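Local coordinates for transglutaminase-like domain-containing protein (PDB 4XZ7) that probably acts as a transglutaminase and has antiphagocytic properties that mark it as a virulence factor of Streptococcus suis, at residues A21-K24 with K25-Y29; E189-I192 with A193-L197; D244-Y247 with Y248-S251; S51-E54 with E55-E58. One frame throughout, in Å; residues are numbered along the deposited sequence.

Contact 1 (A21-K24 with K25-Y29)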
loop_
_atom_site.group_PDB
_atom_site.type_symbol
_atom_site.label_atom_id
_atom_site.label_comp_id
_atom_site.label_asym_id
_atom_site.label_seq_id
_atom_site.Cartn_x
_atom_site.Cartn_y
_atom_site.Cartn_z
ATOM N N ALA B 21 -11.047 16.494 -30.366
ATOM C CA ALA B 21 -10.994 16.251 -31.805
ATOM C C ALA B 21 -11.948 15.121 -32.228
ATOM O O ALA B 21 -12.743 15.257 -33.194
ATOM C CB ALA B 21 -9.561 15.926 -32.222
ATOM N N PHE B 22 -11.879 14.014 -31.497
ATOM C CA PHE B 22 -12.719 12.863 -31.818
ATOM C C PHE B 22 -14.193 13.243 -31.776
ATOM O O PHE B 22 -14.944 12.922 -32.693
ATOM C CB PHE B 22 -12.472 11.696 -30.862
ATOM C CG PHE B 22 -13.151 10.427 -31.289
ATOM C CD1 PHE B 22 -12.602 9.641 -32.297
ATOM C CD2 PHE B 22 -14.343 10.022 -30.699
ATOM C CE1 PHE B 22 -13.221 8.457 -32.696
ATOM C CE2 PHE B 22 -14.971 8.834 -31.098
ATOM C CZ PHE B 22 -14.404 8.058 -32.101
ATOM N N SER B 23 -14.583 13.936 -30.710
ATOM C CA SER B 23 -15.946 14.430 -30.534
ATOM C C SER B 23 -16.385 15.242 -31.740
ATOM O O SER B 23 -17.506 15.050 -32.233
ATOM C CB SER B 23 -16.062 15.281 -29.267
ATOM O OG SER B 23 -17.415 15.451 -28.881
ATOM N N LYS B 24 -15.510 16.128 -32.226
ATOM C CA LYS B 24 -15.824 16.850 -33.469
ATOM C C LYS B 24 -16.187 15.892 -34.609
ATOM O O LYS B 24 -17.236 16.037 -35.283
ATOM C CB LYS B 24 -14.653 17.733 -33.921
ATOM C CG LYS B 24 -14.287 18.856 -32.964
ATOM C CD LYS B 24 -13.671 20.033 -33.717
ATOM C CE LYS B 24 -12.751 20.853 -32.828
ATOM N NZ LYS B 24 -11.521 20.084 -32.486
ATOM N N LYS B 25 -15.316 14.913 -34.835
ATOM C CA LYS B 25 -15.565 13.964 -35.922
ATOM C C LYS B 25 -16.857 13.153 -35.689
ATOM O O LYS B 25 -17.574 12.787 -36.630
ATOM C CB LYS B 25 -14.371 13.028 -36.093
ATOM C CG LYS B 25 -13.079 13.722 -36.519
ATOM C CD LYS B 25 -12.493 13.040 -37.736
ATOM C CE LYS B 25 -11.137 13.613 -38.100
ATOM N NZ LYS B 25 -10.453 12.770 -39.121
ATOM N N LEU B 26 -17.152 12.891 -34.424
ATOM C CA LEU B 26 -18.295 12.087 -34.052
ATOM C C LEU B 26 -19.546 12.841 -34.431
ATOM O O LEU B 26 -20.484 12.278 -34.995
ATOM C CB LEU B 26 -18.263 11.788 -32.553
ATOM C CG LEU B 26 -18.883 10.482 -32.082
ATOM C CD1 LEU B 26 -18.379 9.325 -32.909
ATOM C CD2 LEU B 26 -18.553 10.273 -30.622
ATOM N N LYS B 27 -19.538 14.136 -34.139
ATOM C CA LYS B 27 -20.674 14.988 -34.454
ATOM C C LYS B 27 -20.832 15.139 -35.956
ATOM O O LYS B 27 -21.937 15.367 -36.450
ATOM C CB LYS B 27 -20.528 16.363 -33.802
ATOM C CG LYS B 27 -20.609 16.354 -32.275
ATOM C CD LYS B 27 -20.435 17.766 -31.710
ATOM C CE LYS B 27 -20.410 17.751 -30.198
ATOM N NZ LYS B 27 -19.979 19.073 -29.674
ATOM N N ASP B 28 -19.742 15.014 -36.701
ATOM C CA ASP B 28 -19.915 15.068 -38.148
ATOM C C ASP B 28 -20.468 13.772 -38.733
ATOM O O ASP B 28 -21.368 13.808 -39.573
ATOM C CB ASP B 28 -18.608 15.431 -38.839
ATOM C CG ASP B 28 -18.422 16.919 -38.946
ATOM O OD1 ASP B 28 -18.093 17.545 -37.918
ATOM O OD2 ASP B 28 -18.627 17.465 -40.053
ATOM N N TYR B 29 -19.954 12.629 -38.293
ATOM C CA TYR B 29 -20.256 11.385 -38.982
ATOM C C TYR B 29 -21.357 10.565 -38.311
ATOM O O TYR B 29 -21.851 9.587 -38.871
ATOM C CB TYR B 29 -18.971 10.566 -39.101
ATOM C CG TYR B 29 -17.855 11.352 -39.768
ATOM C CD1 TYR B 29 -18.087 12.055 -40.948
ATOM C CD2 TYR B 29 -16.583 11.418 -39.206
ATOM C CE1 TYR B 29 -17.082 12.780 -41.563
ATOM C CE2 TYR B 29 -15.568 12.150 -39.813
ATOM C CZ TYR B 29 -15.826 12.828 -40.993
ATOM O OH TYR B 29 -14.830 13.555 -41.609
#
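K27 lies back along S23, one turn earlier in the amphipathic helix 19-29, and its chain can be followed atom by atom. CB stands over the end of that turn, equally far from the carbonyl oxygens of S23 and K24. CG then leans closer, 3.4 Å from S23 O. The first torsion explains this: it sets CG beside the backbone N and anti to the carbonyl carbon (chi1 -67°), which turns the chain back toward the N-terminal end of the helix. CD is already drawing off from the same oxygen, and CE reaches S23 OG at 4.0 Å, a van der Waals touch between a methylene and a hydroxyl. Beyond CG the lysine is extended, and NZ stands off from the hydroxyl, farther from it than CE.

A second pair one turn apart, F22 and L26, belongs to the buried side. Both methyls of the leucine come to the ring at a single carbon: CE2 of F22 is 3.9 Å from CD1 and equally far from CD2 of L26. The leucine thus meets the ring at one corner, at a slant, while the ring stacks with F65 of strand 63-68. V72 touches both side chains, and L56 of helix 53-59 covers L26.

Underneath run four i to i+4 backbone bonds. K25 N to A21 O is the straightest, with 163° at the hydrogen, and D28 N to K24 O is more bent, at 141°. Beside that last bond, D28 OD1 stands 3.2 Å from K24 O, two acceptors facing each other.

Contact 2 (E189-I192 with A193-L197)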
loop_
_atom_site.group_PDB
_atom_site.type_symbol
_atom_site.label_atom_id
_atom_site.label_comp_id
_atom_site.label_asym_id
_atom_site.label_seq_id
_atom_site.Cartn_x
_atom_site.Cartn_y
_atom_site.Cartn_z
ATOM N N GLU B 189 -15.506 17.181 3.069
ATOM C CA GLU B 189 -16.737 16.642 2.509
ATOM C C GLU B 189 -16.920 15.187 2.929
ATOM O O GLU B 189 -18.015 14.774 3.315
ATOM C CB GLU B 189 -16.747 16.747 0.979
ATOM C CG GLU B 189 -17.003 18.156 0.456
ATOM C CD GLU B 189 -15.750 19.016 0.428
ATOM O OE1 GLU B 189 -14.634 18.449 0.449
ATOM O OE2 GLU B 189 -15.887 20.260 0.379
ATOM N N ARG B 190 -15.843 14.414 2.848
ATOM C CA ARG B 190 -15.892 13.019 3.256
ATOM C C ARG B 190 -16.300 12.919 4.719
ATOM O O ARG B 190 -17.130 12.071 5.082
ATOM C CB ARG B 190 -14.539 12.351 3.029
ATOM C CG ARG B 190 -14.509 10.917 3.434
ATOM C CD ARG B 190 -15.055 10.045 2.333
ATOM N NE ARG B 190 -14.951 8.632 2.661
ATOM C CZ ARG B 190 -13.842 7.914 2.495
ATOM N NH1 ARG B 190 -12.742 8.486 2.018
ATOM N NH2 ARG B 190 -13.827 6.625 2.809
ATOM N N PHE B 191 -15.733 13.798 5.546
ATOM C CA PHE B 191 -15.969 13.752 6.986
ATOM C C PHE B 191 -17.419 14.109 7.318
ATOM O O PHE B 191 -18.067 13.444 8.144
ATOM C CB PHE B 191 -15.009 14.689 7.729
ATOM C CG PHE B 191 -15.114 14.596 9.231
ATOM C CD1 PHE B 191 -14.382 13.653 9.930
ATOM C CD2 PHE B 191 -15.959 15.445 9.942
ATOM C CE1 PHE B 191 -14.474 13.558 11.313
ATOM C CE2 PHE B 191 -16.065 15.357 11.321
ATOM C CZ PHE B 191 -15.320 14.409 12.012
ATOM N N ILE B 192 -17.929 15.152 6.673
ATOM C CA ILE B 192 -19.325 15.532 6.834
ATOM C C ILE B 192 -20.268 14.416 6.351
ATOM O O ILE B 192 -21.281 14.139 6.998
ATOM C CB ILE B 192 -19.625 16.839 6.091
ATOM C CG1 ILE B 192 -18.827 17.977 6.731
ATOM C CG2 ILE B 192 -21.111 17.153 6.136
ATOM C CD1 ILE B 192 -18.679 19.193 5.846
ATOM N N ALA B 193 -19.935 13.749 5.246
ATOM C CA ALA B 193 -20.814 12.670 4.775
ATOM C C ALA B 193 -20.816 11.496 5.768
ATOM O O ALA B 193 -21.854 10.877 6.029
ATOM C CB ALA B 193 -20.404 12.203 3.390
ATOM N N ASN B 194 -19.655 11.210 6.344
ATOM C CA ASN B 194 -19.596 10.226 7.418
ATOM C C ASN B 194 -20.443 10.619 8.638
ATOM O O ASN B 194 -21.132 9.773 9.224
ATOM C CB ASN B 194 -18.153 9.989 7.844
ATOM C CG ASN B 194 -17.986 8.687 8.594
ATOM O OD1 ASN B 194 -18.231 7.617 8.047
ATOM N ND2 ASN B 194 -17.594 8.772 9.857
ATOM N N ASP B 195 -20.396 11.898 9.018
ATOM C CA ASP B 195 -21.227 12.404 10.107
ATOM C C ASP B 195 -22.697 12.216 9.775
ATOM O O ASP B 195 -23.544 12.029 10.672
ATOM C CB ASP B 195 -20.946 13.879 10.379
ATOM C CG ASP B 195 -19.955 14.087 11.503
ATOM O OD1 ASP B 195 -19.401 13.086 12.016
ATOM O OD2 ASP B 195 -19.719 15.259 11.865
ATOM N N ASP B 196 -23.008 12.256 8.483
ATOM C CA ASP B 196 -24.382 11.997 8.075
ATOM C C ASP B 196 -24.733 10.530 8.272
ATOM O O ASP B 196 -25.802 10.214 8.793
ATOM C CB ASP B 196 -24.629 12.402 6.623
ATOM C CG ASP B 196 -26.111 12.418 6.279
ATOM O OD1 ASP B 196 -26.830 13.327 6.772
ATOM O OD2 ASP B 196 -26.552 11.514 5.537
ATOM N N LEU B 197 -23.837 9.641 7.852
ATOM C CA LEU B 197 -24.005 8.205 8.102
ATOM C C LEU B 197 -24.241 7.883 9.587
ATOM O O LEU B 197 -25.080 7.037 9.930
ATOM C CB LEU B 197 -22.784 7.449 7.588
ATOM C CG LEU B 197 -22.858 6.732 6.237
ATOM C CD1 LEU B 197 -23.976 7.228 5.379
ATOM C CD2 LEU B 197 -21.527 6.867 5.495
#
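F191 and D195, one turn apart on helix 188-205, meet through a ring carbon and a carboxylate: CE2 of F191 is 3.7 Å from OD2 of D195 and 4.1 Å from OD1. The approach to the ring is slanted, the carboxylate plane standing 58° from that of the phenyl. F191 arrives there because its CG lies beside the carbonyl carbon (chi1 -175°), which stands the ring off the helix, leaning slightly toward the C-terminal turn where D195 can meet CE2. At its other end D195 sits on the backbone, with CB 3.4 Å from I192 O.

The i to i+4 bonds of the helix fix the spacing of this pair. D195 N donates to F191 O at 2.9 Å, N194 N to R190 O at 3.0 Å, and A193 N to E189 O at 2.9 Å; all three are fairly straight. D196 N to I192 O is more bent, at 139°.

Farther out, other residues hold the polar ends. D195 OD2 forms a salt bridge with R273 and accepts from N377 ND2, so the polar end of D195 is held from beyond the helix, and F191 adds an apolar touch at the same oxygen. N194 spans from T257 OG1 to L253 O, and R190 is bridged to E258 while it makes a cation-pi contact with F254.

Helix 188-205 is thereby tied to helix 255-259 through R190 and N194, and to helix 264-277 through the R273 salt bridge. F191 also reaches the dimer interface, meeting F107 and L143 of the second subunit, which lie on its strands 106-107 and 143-144.

Contact 3 (D244-Y247 with Y248-S251)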
loop_
_atom_site.group_PDB
_atom_site.type_symbol
_atom_site.label_atom_id
_atom_site.label_comp_id
_atom_site.label_asym_id
_atom_site.label_seq_id
_atom_site.Cartn_x
_atom_site.Cartn_y
_atom_site.Cartn_z
ATOM N N ASP B 244 -1.617 -6.380 9.360
ATOM C CA ASP B 244 -2.844 -6.522 8.584
ATOM C C ASP B 244 -3.528 -5.170 8.345
ATOM O O ASP B 244 -3.969 -4.510 9.287
ATOM C CB ASP B 244 -3.785 -7.486 9.314
ATOM C CG ASP B 244 -5.054 -7.755 8.555
ATOM O OD1 ASP B 244 -6.091 -8.004 9.219
ATOM O OD2 ASP B 244 -5.022 -7.719 7.308
ATOM N N ILE B 245 -3.609 -4.761 7.080
ATOM C CA ILE B 245 -4.268 -3.518 6.707
ATOM C C ILE B 245 -5.755 -3.572 7.128
ATOM O O ILE B 245 -6.368 -2.543 7.468
ATOM C CB ILE B 245 -4.128 -3.246 5.169
ATOM C CG1 ILE B 245 -4.715 -1.875 4.799
ATOM C CG2 ILE B 245 -4.847 -4.315 4.355
ATOM C CD1 ILE B 245 -4.628 -1.577 3.311
ATOM N N ASN B 246 -6.312 -4.779 7.162
ATOM C CA ASN B 246 -7.707 -4.972 7.597
ATOM C C ASN B 246 -7.956 -4.520 9.044
ATOM O O ASN B 246 -9.084 -4.190 9.412
ATOM C CB ASN B 246 -8.116 -6.429 7.441
ATOM C CG ASN B 246 -8.206 -6.854 5.991
ATOM O OD1 ASN B 246 -8.959 -6.273 5.202
ATOM N ND2 ASN B 246 -7.431 -7.867 5.628
ATOM N N TYR B 247 -6.909 -4.506 9.866
ATOM C CA TYR B 247 -7.048 -3.966 11.216
ATOM C C TYR B 247 -7.441 -2.487 11.154
ATOM O O TYR B 247 -8.371 -2.020 11.843
ATOM C CB TYR B 247 -5.758 -4.125 12.027
ATOM C CG TYR B 247 -5.842 -3.425 13.368
ATOM C CD1 TYR B 247 -6.477 -4.022 14.452
ATOM C CD2 TYR B 247 -5.321 -2.154 13.535
ATOM C CE1 TYR B 247 -6.572 -3.369 15.678
ATOM C CE2 TYR B 247 -5.416 -1.493 14.738
ATOM C CZ TYR B 247 -6.035 -2.098 15.808
ATOM O OH TYR B 247 -6.109 -1.414 16.995
ATOM N N TYR B 248 -6.750 -1.759 10.297
ATOM C CA TYR B 248 -7.003 -0.339 10.154
ATOM C C TYR B 248 -8.352 -0.109 9.474
ATOM O O TYR B 248 -9.099 0.798 9.860
ATOM C CB TYR B 248 -5.840 0.315 9.389
ATOM C CG TYR B 248 -4.546 -0.018 10.086
ATOM C CD1 TYR B 248 -4.302 0.465 11.355
ATOM C CD2 TYR B 248 -3.614 -0.872 9.518
ATOM C CE1 TYR B 248 -3.160 0.146 12.033
ATOM C CE2 TYR B 248 -2.441 -1.197 10.196
ATOM C CZ TYR B 248 -2.232 -0.682 11.459
ATOM O OH TYR B 248 -1.090 -0.973 12.175
ATOM N N LEU B 249 -8.690 -0.957 8.504
ATOM C CA LEU B 249 -9.992 -0.837 7.839
ATOM C C LEU B 249 -11.165 -1.146 8.776
ATOM O O LEU B 249 -12.306 -0.710 8.536
ATOM C CB LEU B 249 -10.069 -1.762 6.632
ATOM C CG LEU B 249 -9.140 -1.431 5.474
ATOM C CD1 LEU B 249 -9.162 -2.608 4.487
ATOM C CD2 LEU B 249 -9.636 -0.168 4.814
ATOM N N GLY B 250 -10.903 -1.918 9.827
ATOM C CA GLY B 250 -11.949 -2.210 10.794
ATOM C C GLY B 250 -11.954 -1.272 11.988
ATOM O O GLY B 250 -12.882 -1.325 12.824
ATOM N N SER B 251 -10.915 -0.432 12.086
ATOM C CA SER B 251 -10.728 0.425 13.260
ATOM C C SER B 251 -10.964 1.920 13.033
ATOM O O SER B 251 -11.168 2.667 13.999
ATOM C CB SER B 251 -9.313 0.246 13.812
ATOM O OG SER B 251 -9.084 -1.096 14.213
#
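I245 O receives two amides from the next turn: L249 N at 3.0 Å, straight and in the carbonyl plane, and Y248 N, a weak bond bent to 121°. One step later G250 N bonds to N246 O from well above the carbonyl plane, with a second, weak bond to Y247 O. The short helix 245-251 therefore mixes i to i+4 with i to i+3 bonding.

Y247 and Y248 form a T-shaped pair. Y247 points its CD2 edge at the face of Y248, offset toward the rim of that ring, with CD2 3.5 Å from Y248 CE1 and the planes at 89°. Different first torsions set this up: Y247 CG lies anti to its amide nitrogen (chi1 173°), whereas Y248 CG lies beside its own.

This short helix belongs to the transglutaminase-like region of the chain and faces the second subunit of the homodimer. D244 is the N-cap: OD2 accepts weakly from N246 N, the capping bond, and more firmly from N246 ND2 at 2.9 Å through its syn lone pair, while D244 OD1 is bonded to the hydroxyl of Y242 of the second subunit. Y248 meets the Y169 ring of that subunit.

One turn on from Y247, S251 turns back on it. Its hydroxyl donates to Y247 O at 2.6 Å and also hovers 3.5 Å above the centre of the Y247 ring, with OG 3.6 Å from Y247 CZ.

Contact 4 (S51-E54 with E55-E58)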
loop_
_atom_site.group_PDB
_atom_site.type_symbol
_atom_site.label_atom_id
_atom_site.label_comp_id
_atom_site.label_asym_id
_atom_site.label_seq_id
_atom_site.Cartn_x
_atom_site.Cartn_y
_atom_site.Cartn_z
ATOM N N SER B 51 -22.644 3.252 -24.143
ATOM C CA SER B 51 -22.086 4.475 -23.562
ATOM C C SER B 51 -22.629 5.739 -24.207
ATOM O O SER B 51 -22.844 5.786 -25.422
ATOM C CB SER B 51 -20.565 4.474 -23.686
ATOM O OG SER B 51 -20.018 3.327 -23.065
ATOM N N THR B 52 -22.835 6.767 -23.381
ATOM C CA THR B 52 -23.227 8.098 -23.844
ATOM C C THR B 52 -22.003 8.955 -24.122
ATOM O O THR B 52 -20.900 8.633 -23.677
ATOM C CB THR B 52 -24.106 8.832 -22.802
ATOM O OG1 THR B 52 -23.354 9.016 -21.596
ATOM C CG2 THR B 52 -25.358 8.021 -22.485
ATOM N N ARG B 53 -22.195 10.068 -24.825
ATOM C CA ARG B 53 -21.079 10.975 -25.113
ATOM C C ARG B 53 -20.408 11.520 -23.841
ATOM O O ARG B 53 -19.200 11.771 -23.835
ATOM C CB ARG B 53 -21.558 12.109 -26.015
ATOM C CG ARG B 53 -21.948 11.579 -27.395
ATOM C CD ARG B 53 -22.608 12.596 -28.273
ATOM N NE ARG B 53 -23.063 11.980 -29.517
ATOM C CZ ARG B 53 -22.538 12.225 -30.713
ATOM N NH1 ARG B 53 -23.018 11.617 -31.802
ATOM N NH2 ARG B 53 -21.539 13.088 -30.819
ATOM N N GLU B 54 -21.168 11.630 -22.750
ATOM C CA GLU B 54 -20.594 12.059 -21.472
ATOM C C GLU B 54 -19.638 11.007 -20.931
ATOM O O GLU B 54 -18.531 11.319 -20.465
ATOM C CB GLU B 54 -21.703 12.360 -20.458
ATOM C CG GLU B 54 -22.657 13.452 -20.956
ATOM C CD GLU B 54 -23.508 14.059 -19.855
ATOM O OE1 GLU B 54 -23.605 13.456 -18.761
ATOM O OE2 GLU B 54 -24.080 15.149 -20.086
ATOM N N GLU B 55 -20.064 9.752 -21.012
ATOM C CA GLU B 55 -19.223 8.637 -20.605
ATOM C C GLU B 55 -18.026 8.457 -21.546
ATOM O O GLU B 55 -16.950 8.043 -21.125
ATOM C CB GLU B 55 -20.067 7.370 -20.527
ATOM C CG GLU B 55 -21.098 7.422 -19.385
ATOM C CD GLU B 55 -22.218 6.412 -19.531
ATOM O OE1 GLU B 55 -22.807 6.018 -18.500
ATOM O OE2 GLU B 55 -22.530 6.028 -20.676
ATOM N N LEU B 56 -18.217 8.756 -22.827
ATOM C CA LEU B 56 -17.094 8.783 -23.766
ATOM C C LEU B 56 -16.053 9.778 -23.277
ATOM O O LEU B 56 -14.867 9.439 -23.122
ATOM C CB LEU B 56 -17.568 9.147 -25.175
ATOM C CG LEU B 56 -18.324 7.986 -25.833
ATOM C CD1 LEU B 56 -18.911 8.368 -27.193
ATOM C CD2 LEU B 56 -17.411 6.761 -25.945
ATOM N N GLU B 57 -16.520 10.996 -23.001
ATOM C CA GLU B 57 -15.647 12.064 -22.501
ATOM C C GLU B 57 -14.874 11.591 -21.275
ATOM O O GLU B 57 -13.662 11.798 -21.179
ATOM C CB GLU B 57 -16.454 13.326 -22.164
ATOM C CG GLU B 57 -15.606 14.449 -21.583
ATOM C CD GLU B 57 -16.135 15.832 -21.932
ATOM O OE1 GLU B 57 -15.421 16.821 -21.669
ATOM O OE2 GLU B 57 -17.254 15.937 -22.481
ATOM N N GLU B 58 -15.569 10.916 -20.361
ATOM C CA GLU B 58 -14.900 10.372 -19.187
ATOM C C GLU B 58 -13.842 9.328 -19.573
ATOM O O GLU B 58 -12.771 9.267 -18.963
ATOM C CB GLU B 58 -15.926 9.768 -18.225
ATOM C CG GLU B 58 -15.376 9.460 -16.842
ATOM C CD GLU B 58 -14.917 10.711 -16.086
ATOM O OE1 GLU B 58 -14.191 10.558 -15.079
ATOM O OE2 GLU B 58 -15.284 11.841 -16.492
HETATM O O HOH W 1 -20.623 3.314 -20.525
#
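T52 O accepts the amide of L56 at 2.8 Å, and R53 O and E54 O take those of E57 and E58 in the same i to i+4 pattern, which opens helix 53-59.

T52 is the N-cap, and with E55 it makes a capping box. The stronger half is T52 N to E55 OE2, 2.8 Å and nearly straight at 169°, the carboxylate being met on its anti side. The reciprocal half is weak: E55 N reaches T52 OG1 at 3.4 Å. OG1 is available to it because chi1 of 62° places the hydroxyl between the backbone N and the carbonyl carbon. From there the same hydroxyl gives a weak bond to E55 OE2 at 3.2 Å. The glutamate chain is extended beyond CG, and CG and CD pass alongside OG1, each 3.5 Å from it.

A water bonded to S51 OG donates weakly to OE2 as well. On the inner side L56 packs its CG against T52 O and its CD1 against R53 CA, and then meets F36 and V38 of strand 36-40. R53 reaches across to helix 19-29, with NH1 bonded to Q33 O.

OE2 thus gathers one firm bond, from T52 N, and two weak ones, from T52 OG1 and the water, beside the positive end of the helix dipole, which probably favours the ionised carboxylate and stabilises the first turn.

From the N terminus the four contacts follow in series, contact 1, contact 4, contact 2, contact 3; none nests in or crosses another, and each closes just a turn of helix rather than a loop. Contacts 1 and 4 touch: L26 CD2 lies 3.9 Å from L56 CD1, and K27 packs on R53, so helices 19-29 and 53-59 pack together beside the sheet containing strands 36-40 and 63-68. Contacts 2 and 3 belong to the part of the chain farther on; their centres are about 20 Å apart without touching, and both reach the second subunit of the homodimer. Contact 3 belongs to the transglutaminase-like part of the chain.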